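Local structure of putative cell adhesion protein (Parabacteroides distasonis, 3LIU) at residues I178-A183 with P276-E281; Y358-S363 with A385-E390; E202-S207 with L308-G313. The protein is a putative fimbrillin of the FimA/Mfa1 family that probably serves as a pilus subunit in cell adhesion. One frame throughout, in Å; residues are numbered along the deposited sequence. Where two conformers were deposited one is given.

Interaction 1 (I178-A183 with P276-E281); sequences IALAGA and PALNHE
The flat carboxamide of N279 meets A181 through its amide nitrogen. CB of N279 points away from the strand, but with CG beside the backbone N (chi1 -58°) the amide turns back, and ND2 lies 3.5 Å from A181 CA. The H280 ring meets F282 edge to face, outside the two segments. The backbone N of N279 hydrogen-bonds to L180 O at 2.7 Å, nearly straight at N-H, the donor tilted 22° from the carbonyl plane. A type II beta turn from A277 to H280 presents this N-H, and N279 takes its positive-phi place. A water joins strand and turn beside this bond. It accepts from L180 N and donates to A277 O and H280 O, which satisfies the strand N-H. The methyl of A179 rests against H280 O, CB to O 3.4 Å. The side chains of L180 and L278 cross at a slant, with CD2 of L180 3.5 Å from CD2 of L278. E281 OE1 hydrogen-bonds to S177 OG, and OE2 makes a salt bridge to K359 NZ. The turn leads into strand 282-284, which pairs with strand 172-185. The latter also bonds to strand 358-366, while L180 and A277 pack on V203 of strand 193-213.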
loop_
_atom_site.group_PDB
_atom_site.type_symbol
_atom_site.label_atom_id
_atom_site.label_comp_id
_atom_site.label_asym_id
_atom_site.label_seq_id
_atom_site.Cartn_x
_atom_site.Cartn_y
_atom_site.Cartn_z
ATOM N N ILE A 178 4.677 -5.668 -1.165
ATOM C CA ILE A 178 4.659 -6.848 -2.012
ATOM C C ILE A 178 6.091 -7.298 -2.246
ATOM O O ILE A 178 6.969 -6.489 -2.626
ATOM C CB ILE A 178 3.935 -6.609 -3.386
ATOM C CG1 ILE A 178 2.485 -6.207 -3.172
ATOM C CG2 ILE A 178 3.983 -7.862 -4.266
ATOM C CD1 ILE A 178 1.704 -5.794 -4.482
ATOM N N ALA A 179 6.343 -8.576 -2.027
ATOM C CA ALA A 179 7.688 -9.143 -2.235
ATOM C C ALA A 179 7.623 -10.553 -2.782
ATOM O O ALA A 179 6.673 -11.294 -2.504
ATOM C CB ALA A 179 8.477 -9.128 -0.952
ATOM N N LEU A 180 8.634 -10.892 -3.587
ATOM C CA LEU A 180 8.879 -12.224 -4.063
ATOM C C LEU A 180 9.747 -12.936 -3.025
ATOM O O LEU A 180 10.922 -12.576 -2.817
ATOM C CB LEU A 180 9.611 -12.209 -5.427
ATOM C CG LEU A 180 9.915 -13.580 -6.047
ATOM C CD1 LEU A 180 8.660 -14.240 -6.615
ATOM C CD2 LEU A 180 11.035 -13.507 -7.105
ATOM N N ALA A 181 9.151 -13.937 -2.387
ATOM C CA ALA A 181 9.763 -14.710 -1.333
ATOM C C ALA A 181 10.585 -15.837 -1.937
ATOM O O ALA A 181 11.584 -16.223 -1.386
ATOM C CB ALA A 181 8.682 -15.272 -0.425
ATOM N N GLY A 182 10.183 -16.368 -3.069
ATOM C CA GLY A 182 11.047 -17.359 -3.744
ATOM C C GLY A 182 10.562 -17.689 -5.138
ATOM O O GLY A 182 9.418 -17.434 -5.476
ATOM N N ALA A 183 11.457 -18.228 -5.963
ATOM C CA ALA A 183 11.108 -18.602 -7.333
ATOM C C ALA A 183 11.919 -19.791 -7.769
ATOM O O ALA A 183 13.023 -19.621 -8.259
ATOM C CB ALA A 183 11.346 -17.454 -8.271
ATOM N N PRO A 276 19.874 -8.423 -4.064
ATOM C CA PRO A 276 18.864 -9.300 -4.646
ATOM C C PRO A 276 17.490 -8.668 -4.816
ATOM O O PRO A 276 17.149 -7.731 -4.113
ATOM C CB PRO A 276 18.785 -10.475 -3.649
ATOM C CG PRO A 276 19.278 -9.922 -2.349
ATOM C CD PRO A 276 20.107 -8.711 -2.633
ATOM N N ALA A 277 16.736 -9.214 -5.773
ATOM C CA ALA A 277 15.354 -8.873 -6.020
ATOM C C ALA A 277 14.454 -9.685 -5.087
ATOM O O ALA A 277 13.343 -9.281 -4.766
ATOM C CB ALA A 277 15.007 -9.146 -7.487
ATOM N N LEU A 278 14.955 -10.841 -4.665
ATOM C CA LEU A 278 14.269 -11.685 -3.687
ATOM C C LEU A 278 14.132 -10.991 -2.337
ATOM O O LEU A 278 15.079 -10.428 -1.815
ATOM C CB LEU A 278 15.040 -12.993 -3.478
ATOM C CG LEU A 278 14.842 -14.120 -4.472
ATOM C CD1 LEU A 278 15.621 -15.320 -3.971
ATOM C CD2 LEU A 278 13.360 -14.454 -4.616
ATOM N N ASN A 279 12.937 -11.074 -1.781
ATOM C CA ASN A 279 12.573 -10.400 -0.580
ATOM C C ASN A 279 12.604 -8.862 -0.624
ATOM O O ASN A 279 12.399 -8.238 0.371
ATOM C CB ASN A 279 13.394 -10.961 0.589
ATOM C CG ASN A 279 13.194 -12.466 0.743
ATOM O OD1 ASN A 279 14.145 -13.224 0.846
ATOM N ND2 ASN A 279 11.956 -12.895 0.724
ATOM N N HIS A 280 12.854 -8.255 -1.772
ATOM C CA HIS A 280 12.789 -6.823 -1.862
ATOM C C HIS A 280 11.313 -6.408 -1.811
ATOM O O HIS A 280 10.472 -6.901 -2.590
ATOM C CB HIS A 280 13.409 -6.335 -3.163
ATOM C CG HIS A 280 13.264 -4.872 -3.362
ATOM N ND1 HIS A 280 14.103 -3.957 -2.761
ATOM C CD2 HIS A 280 12.335 -4.155 -4.038
ATOM C CE1 HIS A 280 13.719 -2.738 -3.097
ATOM N NE2 HIS A 280 12.645 -2.828 -3.859
ATOM N N GLU A 281 10.993 -5.500 -0.914
ATOM C CA GLU A 281 9.590 -5.102 -0.741
ATOM C C GLU A 281 9.235 -3.927 -1.656
ATOM O O GLU A 281 10.013 -2.981 -1.753
ATOM C CB GLU A 281 9.310 -4.728 0.700
ATOM C CG GLU A 281 9.275 -5.924 1.619
ATOM C CD GLU A 281 9.104 -5.552 3.086
ATOM O OE1 GLU A 281 8.227 -4.715 3.443
ATOM O OE2 GLU A 281 9.847 -6.121 3.889
HETATM O O HOH W 1 10.641 -8.969 -4.474
#

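Interaction 2 (Y358-S363 with A385-E390); sequences YKYEIS and ASVKVE
A385 meets S363 at the start of an antiparallel pairing of two beta strands, 358-366 and 383-391, near the C-terminal end of the chain. The pairing is consistent with the transthyretin-like beta sandwich of FimA-type fimbrillins. A385 CA lies 3.6 Å from S363 O. S386 then forms a hydrogen-bonded pair with S363: each backbone N-H reaches the other's carbonyl. Their side chains stand on the same face as those of E361, K388, K359 and E390.

V387 sits opposite I362 in a non-hydrogen-bonded pair, on the apolar face. Both its methyls touch I362 CG1, CG2 at 3.9 Å. CG1 also reaches the edge of the Y360 ring, in its plane, 4.0 Å from CD2. V341 of strand 340-343 also touches V387. K388 returns to the polar face, and its backbone N-H and C=O both hydrogen-bond to the backbone of E361. The side chain of K388 then runs out extended, away from the partner strand.

V389 lies between two tyrosines. CG1, placed anti to the backbone N (chi1 173°), goes to Y358, 3.5 Å from CD1. CG2 goes to Y360, 3.4 Å from CE2, and approaches that ring obliquely. The Y360 hydroxyl is fixed beyond the pair by Y353 O and Q355 N, which should limit the movement of the ring against the valine. V341 and I343 touch V389 as well.

E390 closes the pairing with K359, whose NZ makes a salt bridge to E281. K359 N donates to E390 O at 2.8 Å, nearly straight on. Y358 also borders this oxygen: its CA is 3.4 Å away, and E390 O lies near the plane of the ring at its edge, 3.7 Å from CD1.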
loop_
_atom_site.group_PDB
_atom_site.type_symbol
_atom_site.label_atom_id
_atom_site.label_comp_id
_atom_site.label_asym_id
_atom_site.label_seq_id
_atom_site.Cartn_x
_atom_site.Cartn_y
_atom_site.Cartn_z
ATOM N N TYR A 358 -0.831 -4.805 4.814
ATOM C CA TYR A 358 -0.494 -6.217 4.752
ATOM C C TYR A 358 0.769 -6.392 3.971
ATOM O O TYR A 358 1.075 -5.612 3.085
ATOM C CB TYR A 358 -1.586 -7.032 4.043
ATOM C CG TYR A 358 -2.880 -7.163 4.813
ATOM C CD1 TYR A 358 -2.978 -8.004 5.920
ATOM C CD2 TYR A 358 -3.993 -6.430 4.450
ATOM C CE1 TYR A 358 -4.184 -8.128 6.613
ATOM C CE2 TYR A 358 -5.175 -6.513 5.156
ATOM C CZ TYR A 358 -5.273 -7.384 6.220
ATOM O OH TYR A 358 -6.459 -7.471 6.887
ATOM N N LYS A 359 1.505 -7.442 4.310
ATOM C CA LYS A 359 2.672 -7.847 3.582
ATOM C C LYS A 359 2.259 -9.069 2.783
ATOM O O LYS A 359 1.645 -9.995 3.325
ATOM C CB LYS A 359 3.784 -8.244 4.516
ATOM C CG LYS A 359 4.413 -7.118 5.249
ATOM C CD LYS A 359 5.824 -7.505 5.612
ATOM C CE LYS A 359 6.542 -6.361 6.210
ATOM N NZ LYS A 359 8.018 -6.542 6.187
ATOM N N TYR A 360 2.578 -9.034 1.495
ATOM C CA TYR A 360 2.319 -10.102 0.556
ATOM C C TYR A 360 3.653 -10.776 0.244
ATOM O O TYR A 360 4.624 -10.109 -0.190
ATOM C CB TYR A 360 1.697 -9.529 -0.716
ATOM C CG TYR A 360 0.318 -9.034 -0.520
ATOM C CD1 TYR A 360 0.083 -7.803 0.079
ATOM C CD2 TYR A 360 -0.780 -9.773 -0.941
ATOM C CE1 TYR A 360 -1.216 -7.334 0.263
ATOM C CE2 TYR A 360 -2.070 -9.312 -0.758
ATOM C CZ TYR A 360 -2.292 -8.119 -0.137
ATOM O OH TYR A 360 -3.590 -7.683 0.049
ATOM N N GLU A 361 3.731 -12.070 0.542
ATOM C CA GLU A 361 4.929 -12.873 0.291
ATOM C C GLU A 361 4.580 -13.899 -0.758
ATOM O O GLU A 361 3.765 -14.802 -0.509
ATOM C CB GLU A 361 5.388 -13.571 1.567
ATOM C CG GLU A 361 5.711 -12.630 2.700
ATOM C CD GLU A 361 6.971 -11.824 2.457
ATOM O OE1 GLU A 361 7.777 -12.216 1.580
ATOM O OE2 GLU A 361 7.152 -10.801 3.146
ATOM N N ILE A 362 5.152 -13.725 -1.965
ATOM C CA ILE A 362 4.821 -14.536 -3.157
ATOM C C ILE A 362 5.941 -15.557 -3.432
ATOM O O ILE A 362 7.111 -15.194 -3.527
ATOM C CB ILE A 362 4.601 -13.614 -4.394
ATOM C CG1 ILE A 362 3.463 -12.616 -4.080
ATOM C CG2 ILE A 362 4.334 -14.442 -5.664
ATOM C CD1 ILE A 362 3.161 -11.632 -5.123
ATOM N N SER A 363 5.580 -16.830 -3.494
ATOM C CA SER A 363 6.507 -17.895 -3.844
ATOM C C SER A 363 6.057 -18.519 -5.145
ATOM O O SER A 363 4.927 -19.017 -5.247
ATOM C CB SER A 363 6.530 -18.968 -2.746
ATOM O OG SER A 363 6.927 -18.375 -1.528
ATOM N N ALA A 385 1.639 -19.984 -8.270
ATOM C CA ALA A 385 1.970 -19.046 -7.216
ATOM C C ALA A 385 1.231 -19.344 -5.921
ATOM O O ALA A 385 0.079 -19.680 -5.935
ATOM C CB ALA A 385 1.657 -17.607 -7.657
ATOM N N SER A 386 1.946 -19.190 -4.823
ATOM C CA SER A 386 1.457 -19.255 -3.487
ATOM C C SER A 386 1.758 -17.894 -2.843
ATOM O O SER A 386 2.937 -17.491 -2.742
ATOM C CB SER A 386 2.243 -20.332 -2.762
ATOM O OG SER A 386 1.922 -20.360 -1.398
ATOM N N VAL A 387 0.695 -17.222 -2.397
ATOM C CA VAL A 387 0.765 -15.891 -1.820
ATOM C C VAL A 387 0.318 -15.953 -0.352
ATOM O O VAL A 387 -0.833 -16.269 -0.063
ATOM C CB VAL A 387 -0.082 -14.911 -2.656
ATOM C CG1 VAL A 387 0.030 -13.480 -2.188
ATOM C CG2 VAL A 387 0.333 -15.010 -4.160
ATOM N N LYS A 388 1.246 -15.668 0.567
ATOM C CA LYS A 388 0.932 -15.513 1.982
ATOM C C LYS A 388 0.710 -14.072 2.260
ATOM O O LYS A 388 1.526 -13.224 1.865
ATOM C CB LYS A 388 2.075 -15.927 2.878
ATOM C CG LYS A 388 2.389 -17.385 2.870
ATOM C CD LYS A 388 3.517 -17.646 3.864
ATOM C CE LYS A 388 4.018 -19.091 3.816
ATOM N NZ LYS A 388 5.216 -19.222 4.700
ATOM N N VAL A 389 -0.375 -13.801 2.962
ATOM C CA VAL A 389 -0.668 -12.495 3.474
ATOM C C VAL A 389 -0.553 -12.507 5.000
ATOM O O VAL A 389 -1.142 -13.358 5.665
ATOM C CB VAL A 389 -2.088 -12.032 3.070
ATOM C CG1 VAL A 389 -2.419 -10.721 3.766
ATOM C CG2 VAL A 389 -2.163 -11.857 1.565
ATOM N N GLU A 390 0.206 -11.536 5.506
ATOM C CA GLU A 390 0.497 -11.323 6.917
ATOM C C GLU A 390 0.151 -9.881 7.245
ATOM O O GLU A 390 0.525 -8.987 6.475
ATOM C CB GLU A 390 2.009 -11.467 7.168
ATOM C CG GLU A 390 2.730 -12.580 6.396
ATOM C CD GLU A 390 2.688 -13.934 7.087
ATOM O OE1 GLU A 390 2.122 -14.044 8.205
ATOM O OE2 GLU A 390 3.235 -14.899 6.500
#

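Interaction 3 (E202-S207 with L308-G313); sequences EVFIAS and LLIVKG
F204 and I310 lie side by side and point the same way, and they pack closely on one face of this antiparallel strand pair. I310 stands over one face of the phenyl ring in a CH-pi contact: CB is 4.1 Å from the ring centroid and 27° off the normal. Both branches of the isoleucine follow the ring. CG2 lies 3.6 Å from CE1, and CD1 3.7 Å from CZ. The ring reaches this place because F204 CG stands between its own backbone N and carbonyl carbon (chi1 77°), which swings the phenyl toward the partner strand. Beyond it, I310 CD1 also touches the methyl of A206.

The opposite face carries V203, I205, L309 and V311. V203 crosses L309, with CG1 3.9 Å from L309 CD1. I205 turns its CD1 to L309 CB, and its CG2 sits 3.4 Å from L308 O. The backbones are held by six hydrogen bonds, in the pairs E202-K312, F204-I310 and A206-L308. The two bonds of the central pair are both 2.8 Å. At the end of the pair, E202 and K312 touch by their CB atoms, but their charged groups remain apart, without a salt bridge.

Most of the pair is buried, in the sheet that packs against strand 172-185. Y375 packs on F204 and I310, A268 of strand 268-270 lies beside F204, and Y332 and A334 of strand 326-336 lie beside I310. The V203 and L309 face looks onto strand 172-185, with I178 on L309. Strand 326-336 bonds to strand 308-319 on its far side, through L309 and V311.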
loop_
_atom_site.group_PDB
_atom_site.type_symbol
_atom_site.label_atom_id
_atom_site.label_comp_id
_atom_site.label_asym_id
_atom_site.label_seq_id
_atom_site.Cartn_x
_atom_site.Cartn_y
_atom_site.Cartn_z
ATOM N N GLU A 202 15.051 -10.209 -12.971
ATOM C CA GLU A 202 14.312 -8.976 -12.649
ATOM C C GLU A 202 12.957 -9.305 -12.003
ATOM O O GLU A 202 12.333 -10.330 -12.298
ATOM C CB GLU A 202 14.096 -8.142 -13.938
ATOM C CG GLU A 202 13.404 -6.772 -13.750
ATOM C CD GLU A 202 14.384 -5.620 -13.527
ATOM O OE1 GLU A 202 15.602 -5.868 -13.532
ATOM O OE2 GLU A 202 13.947 -4.457 -13.355
ATOM N N VAL A 203 12.505 -8.416 -11.123
ATOM C CA VAL A 203 11.167 -8.453 -10.585
ATOM C C VAL A 203 10.546 -7.075 -10.761
ATOM O O VAL A 203 11.222 -6.052 -10.558
ATOM C CB VAL A 203 11.190 -8.834 -9.088
ATOM C CG1 VAL A 203 9.773 -9.002 -8.555
ATOM C CG2 VAL A 203 12.006 -10.140 -8.867
ATOM N N PHE A 204 9.292 -7.007 -11.188
ATOM C CA PHE A 204 8.617 -5.706 -11.251
ATOM C C PHE A 204 7.118 -5.787 -11.036
ATOM O O PHE A 204 6.525 -6.872 -11.088
ATOM C CB PHE A 204 8.999 -4.902 -12.533
ATOM C CG PHE A 204 8.321 -5.358 -13.820
ATOM C CD1 PHE A 204 8.744 -6.482 -14.478
ATOM C CD2 PHE A 204 7.280 -4.623 -14.368
ATOM C CE1 PHE A 204 8.152 -6.895 -15.667
ATOM C CE2 PHE A 204 6.664 -5.015 -15.563
ATOM C CZ PHE A 204 7.118 -6.146 -16.228
ATOM N N ILE A 205 6.527 -4.622 -10.764
ATOM C CA ILE A 205 5.112 -4.527 -10.489
ATOM C C ILE A 205 4.419 -3.749 -11.598
ATOM O O ILE A 205 4.985 -2.763 -12.092
ATOM C CB ILE A 205 4.858 -3.780 -9.150
ATOM C CG1 ILE A 205 5.579 -4.466 -7.998
ATOM C CG2 ILE A 205 3.319 -3.626 -8.882
ATOM C CD1 ILE A 205 5.245 -5.935 -7.757
ATOM N N ALA A 206 3.225 -4.192 -11.999
ATOM C CA ALA A 206 2.422 -3.483 -13.034
ATOM C C ALA A 206 1.028 -3.222 -12.472
ATOM O O ALA A 206 0.570 -3.950 -11.610
ATOM C CB ALA A 206 2.337 -4.315 -14.340
ATOM N N SER A 207 0.332 -2.204 -12.970
ATOM C CA SER A 207 -0.980 -1.841 -12.448
ATOM C C SER A 207 -1.046 -1.639 -10.940
ATOM O O SER A 207 -2.005 -2.050 -10.298
ATOM C CB SER A 207 -2.068 -2.842 -12.881
ATOM O OG SER A 207 -2.128 -2.899 -14.297
ATOM N N LEU A 308 -0.016 -6.644 -10.633
ATOM C CA LEU A 308 0.738 -7.848 -11.006
ATOM C C LEU A 308 2.118 -7.752 -10.418
ATOM O O LEU A 308 2.718 -6.661 -10.398
ATOM C CB LEU A 308 0.880 -7.980 -12.552
ATOM C CG LEU A 308 -0.388 -7.884 -13.402
ATOM C CD1 LEU A 308 -0.101 -7.979 -14.901
ATOM C CD2 LEU A 308 -1.455 -8.924 -13.024
ATOM N N LEU A 309 2.623 -8.906 -9.978
ATOM C CA LEU A 309 4.016 -9.134 -9.818
ATOM C C LEU A 309 4.488 -9.969 -10.984
ATOM O O LEU A 309 3.963 -11.065 -11.261
ATOM C CB LEU A 309 4.354 -9.800 -8.465
ATOM C CG LEU A 309 5.873 -10.016 -8.280
ATOM C CD1 LEU A 309 6.352 -9.721 -6.872
ATOM C CD2 LEU A 309 6.325 -11.405 -8.732
ATOM N N ILE A 310 5.490 -9.444 -11.680
ATOM C CA ILE A 310 6.050 -10.116 -12.844
ATOM C C ILE A 310 7.547 -10.358 -12.645
ATOM O O ILE A 310 8.300 -9.423 -12.262
ATOM C CB ILE A 310 5.821 -9.260 -14.123
ATOM C CG1 ILE A 310 4.346 -8.880 -14.256
ATOM C CG2 ILE A 310 6.295 -10.025 -15.448
ATOM C CD1 ILE A 310 4.009 -8.000 -15.505
ATOM N N VAL A 311 7.979 -11.612 -12.849
ATOM C CA VAL A 311 9.395 -11.968 -12.839
ATOM C C VAL A 311 9.916 -12.291 -14.238
ATOM O O VAL A 311 9.162 -12.746 -15.115
ATOM C CB VAL A 311 9.714 -13.122 -11.861
ATOM C CG1 VAL A 311 9.042 -12.844 -10.463
ATOM C CG2 VAL A 311 9.249 -14.418 -12.418
ATOM N N LYS A 312 11.187 -11.962 -14.441
ATOM C CA LYS A 312 11.916 -12.305 -15.650
ATOM C C LYS A 312 13.156 -13.098 -15.287
ATOM O O LYS A 312 13.865 -12.735 -14.350
ATOM C CB LYS A 312 12.353 -11.061 -16.396
ATOM C CG LYS A 312 12.756 -11.355 -17.864
ATOM C CD LYS A 312 13.376 -10.189 -18.565
ATOM C CE LYS A 312 14.743 -9.894 -18.028
ATOM N NZ LYS A 312 15.298 -8.733 -18.704
ATOM N N GLY A 313 13.440 -14.162 -16.046
ATOM C CA GLY A 313 14.673 -14.933 -15.841
ATOM C C GLY A 313 14.916 -15.943 -16.947
ATOM O O GLY A 313 14.182 -15.992 -17.933
#

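How the interactions relate
Interaction 1 reaches the sheet of interaction 2 through strand 172-185, the neighbour of strand 358-366. Their centres are about 10 Å apart, and I362 joins them by probable backbone hydrogen bonds to A179 and A181. Interaction 3 lies in another sheet, with its centre about 10 Å from that of interaction 1 and about 15 Å from that of interaction 2. The sheets meet through apolar side chains: L180 on V203 and V311, I178 and I362 on L309. Along the chain, the segments of interactions 1 and 3 alternate, and interaction 2 follows both. Parts of the sequence far apart are thus brought together in one beta-sandwich domain, consistent with a fimbrillin fold.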